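Local atomic coordinates of extracellular solute-binding protein family 5 (Brucella melitensis, PDB entry 4ONY), a protein that probably serves as the periplasmic substrate-binding component of an ABC transporter, capturing peptides or related solutes for uptake. Residues A[305-319]-A[480-493]. Residues are numbered along the deposited sequence; the frame is centred on the assembly and turned at random. Where two conformers were deposited one is given.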
loop_
_atom_site.group_PDB
_atom_site.type_symbol
_atom_site.label_atom_id
_atom_site.label_comp_id
_atom_site.label_asym_id
_atom_site.label_seq_id
_atom_site.Cartn_x
_atom_site.Cartn_y
_atom_site.Cartn_z
ATOM N N GLY A 305 4.115 7.994 8.443
ATOM C CA GLY A 305 3.736 7.103 9.490
ATOM C C GLY A 305 2.875 5.926 9.034
ATOM O O GLY A 305 2.531 5.083 9.842
ATOM N N THR A 306 2.539 5.850 7.751
ATOM C CA THR A 306 2.041 4.603 7.178
ATOM C C THR A 306 3.239 3.602 7.105
ATOM O O THR A 306 4.408 3.995 7.001
ATOM C CB THR A 306 1.455 4.807 5.782
ATOM O OG1 THR A 306 2.415 5.479 4.973
ATOM C CG2 THR A 306 0.199 5.618 5.856
ATOM N N PRO A 307 2.959 2.321 7.227
ATOM C CA PRO A 307 4.070 1.359 7.282
ATOM C C PRO A 307 4.859 1.227 5.981
ATOM O O PRO A 307 4.378 1.561 4.914
ATOM C CB PRO A 307 3.390 0.027 7.595
ATOM C CG PRO A 307 1.938 0.215 7.264
ATOM C CD PRO A 307 1.634 1.685 7.313
ATOM N N ALA A 308 6.086 0.762 6.124
ATOM C CA ALA A 308 6.917 0.437 4.980
ATOM C C ALA A 308 6.570 -1.002 4.567
ATOM O O ALA A 308 6.388 -1.881 5.440
ATOM C CB ALA A 308 8.373 0.547 5.382
ATOM N N ASP A 309 6.431 -1.249 3.271
ATOM C CA ASP A 309 6.064 -2.562 2.777
ATOM C C ASP A 309 7.140 -3.568 3.223
ATOM O O ASP A 309 8.335 -3.262 3.187
ATOM C CB ASP A 309 5.958 -2.540 1.255
ATOM C CG ASP A 309 4.692 -1.846 0.752
ATOM O OD1 ASP A 309 3.759 -1.499 1.539
ATOM O OD2 ASP A 309 4.637 -1.682 -0.459
ATOM N N MET A 310 6.718 -4.751 3.637
ATOM C CA MET A 310 7.669 -5.845 3.886
ATOM C C MET A 310 8.366 -6.313 2.597
ATOM O O MET A 310 7.739 -6.447 1.537
ATOM C CB MET A 310 6.944 -7.021 4.510
ATOM C CG MET A 310 7.800 -8.240 4.824
ATOM S SD MET A 310 9.270 -8.067 5.848
ATOM C CE MET A 310 8.454 -7.761 7.418
ATOM N N LEU A 311 9.681 -6.500 2.698
ATOM C CA LEU A 311 10.462 -7.282 1.777
ATOM C C LEU A 311 11.231 -8.270 2.668
ATOM O O LEU A 311 11.883 -7.871 3.624
ATOM C CB LEU A 311 11.457 -6.408 0.985
ATOM C CG LEU A 311 12.435 -7.137 0.072
ATOM C CD1 LEU A 311 11.720 -7.875 -1.058
ATOM C CD2 LEU A 311 13.425 -6.170 -0.544
ATOM N N GLY A 312 11.183 -9.547 2.331
ATOM C CA GLY A 312 11.903 -10.556 3.101
ATOM C C GLY A 312 12.150 -11.817 2.338
ATOM O O GLY A 312 11.497 -12.049 1.301
ATOM N N PHE A 313 13.062 -12.665 2.851
ATOM C CA PHE A 313 13.142 -14.029 2.362
ATOM C C PHE A 313 12.018 -14.779 3.024
ATOM O O PHE A 313 11.740 -14.557 4.204
ATOM C CB PHE A 313 14.465 -14.685 2.696
ATOM C CG PHE A 313 15.636 -14.120 1.980
ATOM C CD1 PHE A 313 15.848 -14.397 0.638
ATOM C CD2 PHE A 313 16.580 -13.358 2.654
ATOM C CE1 PHE A 313 16.957 -13.920 -0.030
ATOM C CE2 PHE A 313 17.722 -12.889 1.977
ATOM C CZ PHE A 313 17.903 -13.176 0.631
ATOM N N VAL A 314 11.323 -15.605 2.263
ATOM C CA VAL A 314 10.183 -16.356 2.722
ATOM C C VAL A 314 10.499 -17.825 2.779
ATOM O O VAL A 314 10.945 -18.402 1.802
ATOM C CB VAL A 314 8.955 -16.155 1.817
ATOM C CG1 VAL A 314 7.758 -16.864 2.419
ATOM C CG2 VAL A 314 8.581 -14.673 1.731
ATOM N N PHE A 315 10.316 -18.436 3.936
ATOM C CA PHE A 315 10.480 -19.874 4.096
ATOM C C PHE A 315 9.180 -20.566 3.698
ATOM O O PHE A 315 8.121 -20.259 4.265
ATOM C CB PHE A 315 10.712 -20.249 5.571
ATOM C CG PHE A 315 12.003 -19.708 6.182
ATOM C CD1 PHE A 315 13.216 -20.368 5.968
ATOM C CD2 PHE A 315 11.960 -18.619 7.018
ATOM C CE1 PHE A 315 14.403 -19.910 6.550
ATOM C CE2 PHE A 315 13.136 -18.132 7.598
ATOM C CZ PHE A 315 14.354 -18.788 7.356
ATOM N N ASN A 316 9.246 -21.527 2.774
ATOM C CA ASN A 316 8.086 -22.411 2.554
ATOM C C ASN A 316 7.991 -23.490 3.629
ATOM O O ASN A 316 8.585 -24.558 3.507
ATOM C CB ASN A 316 8.107 -23.075 1.177
ATOM C CG ASN A 316 6.816 -23.806 0.856
ATOM O OD1 ASN A 316 5.886 -23.843 1.661
ATOM N ND2 ASN A 316 6.770 -24.431 -0.335
ATOM N N THR A 317 7.187 -23.214 4.656
ATOM C CA THR A 317 7.070 -24.094 5.824
ATOM C C THR A 317 6.430 -25.427 5.458
ATOM O O THR A 317 6.501 -26.364 6.229
ATOM C CB THR A 317 6.299 -23.472 7.034
ATOM O OG1 THR A 317 4.907 -23.354 6.759
ATOM C CG2 THR A 317 6.876 -22.119 7.444
ATOM N N ARG A 318 5.814 -25.528 4.279
ATOM C CA ARG A 318 5.312 -26.827 3.815
ATOM C C ARG A 318 6.451 -27.827 3.562
ATOM O O ARG A 318 6.218 -29.039 3.513
ATOM C CB ARG A 318 4.493 -26.674 2.501
ATOM C CG ARG A 318 3.318 -25.690 2.611
ATOM C CD ARG A 318 2.743 -25.384 1.214
ATOM N NE ARG A 318 1.724 -24.317 1.183
ATOM C CZ ARG A 318 1.979 -23.028 1.137
ATOM N NH1 ARG A 318 3.228 -22.579 1.205
ATOM N NH2 ARG A 318 0.984 -22.159 1.108
ATOM N N ARG A 319 7.642 -27.352 3.249
ATOM C CA ARG A 319 8.745 -28.261 2.972
ATOM C C ARG A 319 9.343 -28.739 4.296
ATOM O O ARG A 319 9.622 -27.914 5.180
ATOM C CB ARG A 319 9.809 -27.556 2.126
ATOM C CG ARG A 319 9.314 -27.138 0.736
ATOM C CD ARG A 319 9.698 -28.153 -0.290
ATOM N NE ARG A 319 8.893 -28.068 -1.509
ATOM C CZ ARG A 319 9.308 -27.578 -2.671
ATOM N NH1 ARG A 319 10.555 -27.092 -2.842
ATOM N NH2 ARG A 319 8.468 -27.611 -3.698
ATOM N N PHE A 480 3.109 -23.284 -4.902
ATOM C CA PHE A 480 4.038 -23.242 -3.776
ATOM C C PHE A 480 5.235 -24.172 -4.025
ATOM O O PHE A 480 5.723 -24.800 -3.098
ATOM C CB PHE A 480 3.303 -23.575 -2.477
ATOM C CG PHE A 480 2.076 -22.717 -2.267
ATOM C CD1 PHE A 480 2.184 -21.337 -2.212
ATOM C CD2 PHE A 480 0.799 -23.289 -2.181
ATOM C CE1 PHE A 480 1.056 -20.531 -2.076
ATOM C CE2 PHE A 480 -0.340 -22.493 -2.013
ATOM C CZ PHE A 480 -0.210 -21.110 -1.972
ATOM N N ASP A 481 5.717 -24.204 -5.284
ATOM C CA ASP A 481 6.827 -25.090 -5.678
ATOM C C ASP A 481 8.220 -24.408 -5.502
ATOM O O ASP A 481 8.812 -23.966 -6.470
ATOM C CB ASP A 481 6.624 -25.607 -7.099
ATOM C CG ASP A 481 7.709 -26.563 -7.512
ATOM O OD1 ASP A 481 8.488 -27.022 -6.635
ATOM O OD2 ASP A 481 7.776 -26.838 -8.707
ATOM N N TYR A 482 8.652 -24.236 -4.254
ATOM C CA TYR A 482 9.919 -23.597 -3.922
ATOM C C TYR A 482 10.274 -23.897 -2.441
ATOM O O TYR A 482 9.388 -24.222 -1.642
ATOM C CB TYR A 482 9.861 -22.069 -4.147
ATOM C CG TYR A 482 8.674 -21.427 -3.457
ATOM C CD1 TYR A 482 8.725 -21.079 -2.115
ATOM C CD2 TYR A 482 7.490 -21.189 -4.155
ATOM C CE1 TYR A 482 7.626 -20.517 -1.474
ATOM C CE2 TYR A 482 6.395 -20.639 -3.525
ATOM C CZ TYR A 482 6.467 -20.305 -2.176
ATOM O OH TYR A 482 5.362 -19.797 -1.568
ATOM N N ASP A 483 11.554 -23.770 -2.106
ATOM C CA ASP A 483 12.027 -23.808 -0.738
ATOM C C ASP A 483 11.926 -22.400 -0.154
ATOM O O ASP A 483 11.305 -22.191 0.893
ATOM C CB ASP A 483 13.490 -24.287 -0.663
ATOM C CG ASP A 483 13.657 -25.732 -1.079
ATOM O OD1 ASP A 483 12.679 -26.508 -0.937
ATOM O OD2 ASP A 483 14.756 -26.082 -1.553
ATOM N N MET A 484 12.545 -21.448 -0.837
ATOM C CA MET A 484 12.630 -20.065 -0.370
ATOM C C MET A 484 12.536 -19.132 -1.576
ATOM O O MET A 484 13.044 -19.494 -2.701
ATOM C CB MET A 484 13.958 -19.852 0.365
ATOM C CG MET A 484 14.174 -18.425 0.856
ATOM S SD MET A 484 15.672 -18.182 1.841
ATOM C CE MET A 484 15.195 -18.941 3.387
ATOM N N ILE A 485 11.886 -17.979 -1.378
ATOM C CA ILE A 485 11.815 -16.900 -2.365
ATOM C C ILE A 485 12.016 -15.575 -1.642
ATOM O O ILE A 485 12.055 -15.544 -0.411
ATOM C CB ILE A 485 10.400 -16.822 -3.065
ATOM C CG1 ILE A 485 9.273 -16.726 -2.028
ATOM C CG2 ILE A 485 10.166 -18.044 -3.978
ATOM C CD1 ILE A 485 7.859 -16.592 -2.590
ATOM N N LEU A 486 12.064 -14.481 -2.401
ATOM C CA LEU A 486 11.877 -13.148 -1.848
ATOM C C LEU A 486 10.384 -12.799 -1.983
ATOM O O LEU A 486 9.769 -13.036 -3.040
ATOM C CB LEU A 486 12.751 -12.112 -2.568
ATOM C CG LEU A 486 14.271 -12.101 -2.335
ATOM C CD1 LEU A 486 14.966 -13.004 -3.324
ATOM C CD2 LEU A 486 14.831 -10.719 -2.534
ATOM N N GLY A 487 9.803 -12.247 -0.928
ATOM C CA GLY A 487 8.386 -11.859 -0.914
ATOM C C GLY A 487 8.188 -10.436 -0.443
ATOM O O GLY A 487 8.957 -9.936 0.368
ATOM N N ALA A 488 7.172 -9.784 -0.973
ATOM C CA ALA A 488 6.811 -8.408 -0.640
ATOM C C ALA A 488 5.357 -8.381 -0.141
ATOM O O ALA A 488 4.554 -9.220 -0.546
ATOM C CB ALA A 488 6.930 -7.527 -1.872
ATOM N N LEU A 489 5.022 -7.486 0.764
ATOM C CA LEU A 489 3.619 -7.288 1.155
ATOM C C LEU A 489 3.242 -5.842 1.039
ATOM O O LEU A 489 4.017 -4.987 1.458
ATOM C CB LEU A 489 3.406 -7.692 2.616
ATOM C CG LEU A 489 3.639 -9.152 2.940
ATOM C CD1 LEU A 489 3.673 -9.290 4.436
ATOM C CD2 LEU A 489 2.566 -10.039 2.337
ATOM N N ALA A 490 2.053 -5.570 0.532
ATOM C CA ALA A 490 1.536 -4.184 0.456
ATOM C C ALA A 490 0.855 -3.860 1.779
ATOM O O ALA A 490 -0.206 -4.423 2.094
ATOM C CB ALA A 490 0.544 -4.066 -0.680
ATOM N N SER A 491 1.509 -3.036 2.590
ATOM C CA SER A 491 1.094 -2.838 3.965
ATOM C C SER A 491 0.225 -1.626 4.040
ATOM O O SER A 491 0.305 -0.745 3.178
ATOM C CB SER A 491 2.317 -2.660 4.873
ATOM O OG SER A 491 2.993 -1.455 4.495
ATOM N N SER A 492 -0.564 -1.528 5.104
ATOM C CA SER A 492 -1.305 -0.314 5.342
ATOM C C SER A 492 -1.639 -0.151 6.807
ATOM O O SER A 492 -1.393 -1.029 7.629
ATOM C CB SER A 492 -2.577 -0.259 4.507
ATOM O OG SER A 492 -3.690 -0.878 5.171
ATOM N N LEU A 493 -2.184 1.009 7.118
ATOM C CA LEU A 493 -2.662 1.302 8.456
ATOM C C LEU A 493 -4.053 0.705 8.701
ATOM O O LEU A 493 -4.558 0.846 9.791
ATOM C CB LEU A 493 -2.714 2.825 8.690
ATOM C CG LEU A 493 -1.379 3.503 8.993
ATOM C CD1 LEU A 493 -1.506 5.005 9.243
ATOM C CD2 LEU A 493 -0.673 2.875 10.183
HETATM O O HOH W 1 1.735 1.716 3.897
#
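Strands 310-315 and 484-489 run antiparallel, their axes 4.5 Å apart at closest, with G312 facing G487 as a hydrogen-bonded pair and V314 N hydrogen-bonded to I485 O. M484 shows how one side chain can serve two rings: its SD sits 4.7 Å from the centroid of the F313 ring, obliquely, a Met-aromatic contact, while the bend at chi3 (-75°) brings CE to 3.4 Å from F315 CE1. On the other sheet face V314 CG2 packs against the bare backbone of G487.

Past the strand end, the N316 side chain links the type I turn it begins to the other segment. With CG anti to the backbone N (chi1 -171°), ND2 donates to Y482 O at 2.9 Å, while OD1 receives R318 N, an Asx turn, and R318 NH1 from opposite faces of its plane. The R318 guanidinium lies flat over F480, planes 9° apart, and its NH2 also reaches N515 O. R319 forks in its own plane, NH1 to D483 OD1 (2.9 Å) and NH2 to D481 OD1 (3.0 Å). At the far end, D309 OD1 grips S491 through both N and OG.

The pair lies at the centre of a mixed six-stranded sheet, with helix 443-458 packed on the F313 side, the alpha/beta build of a lobe in family 5 solute-binding proteins.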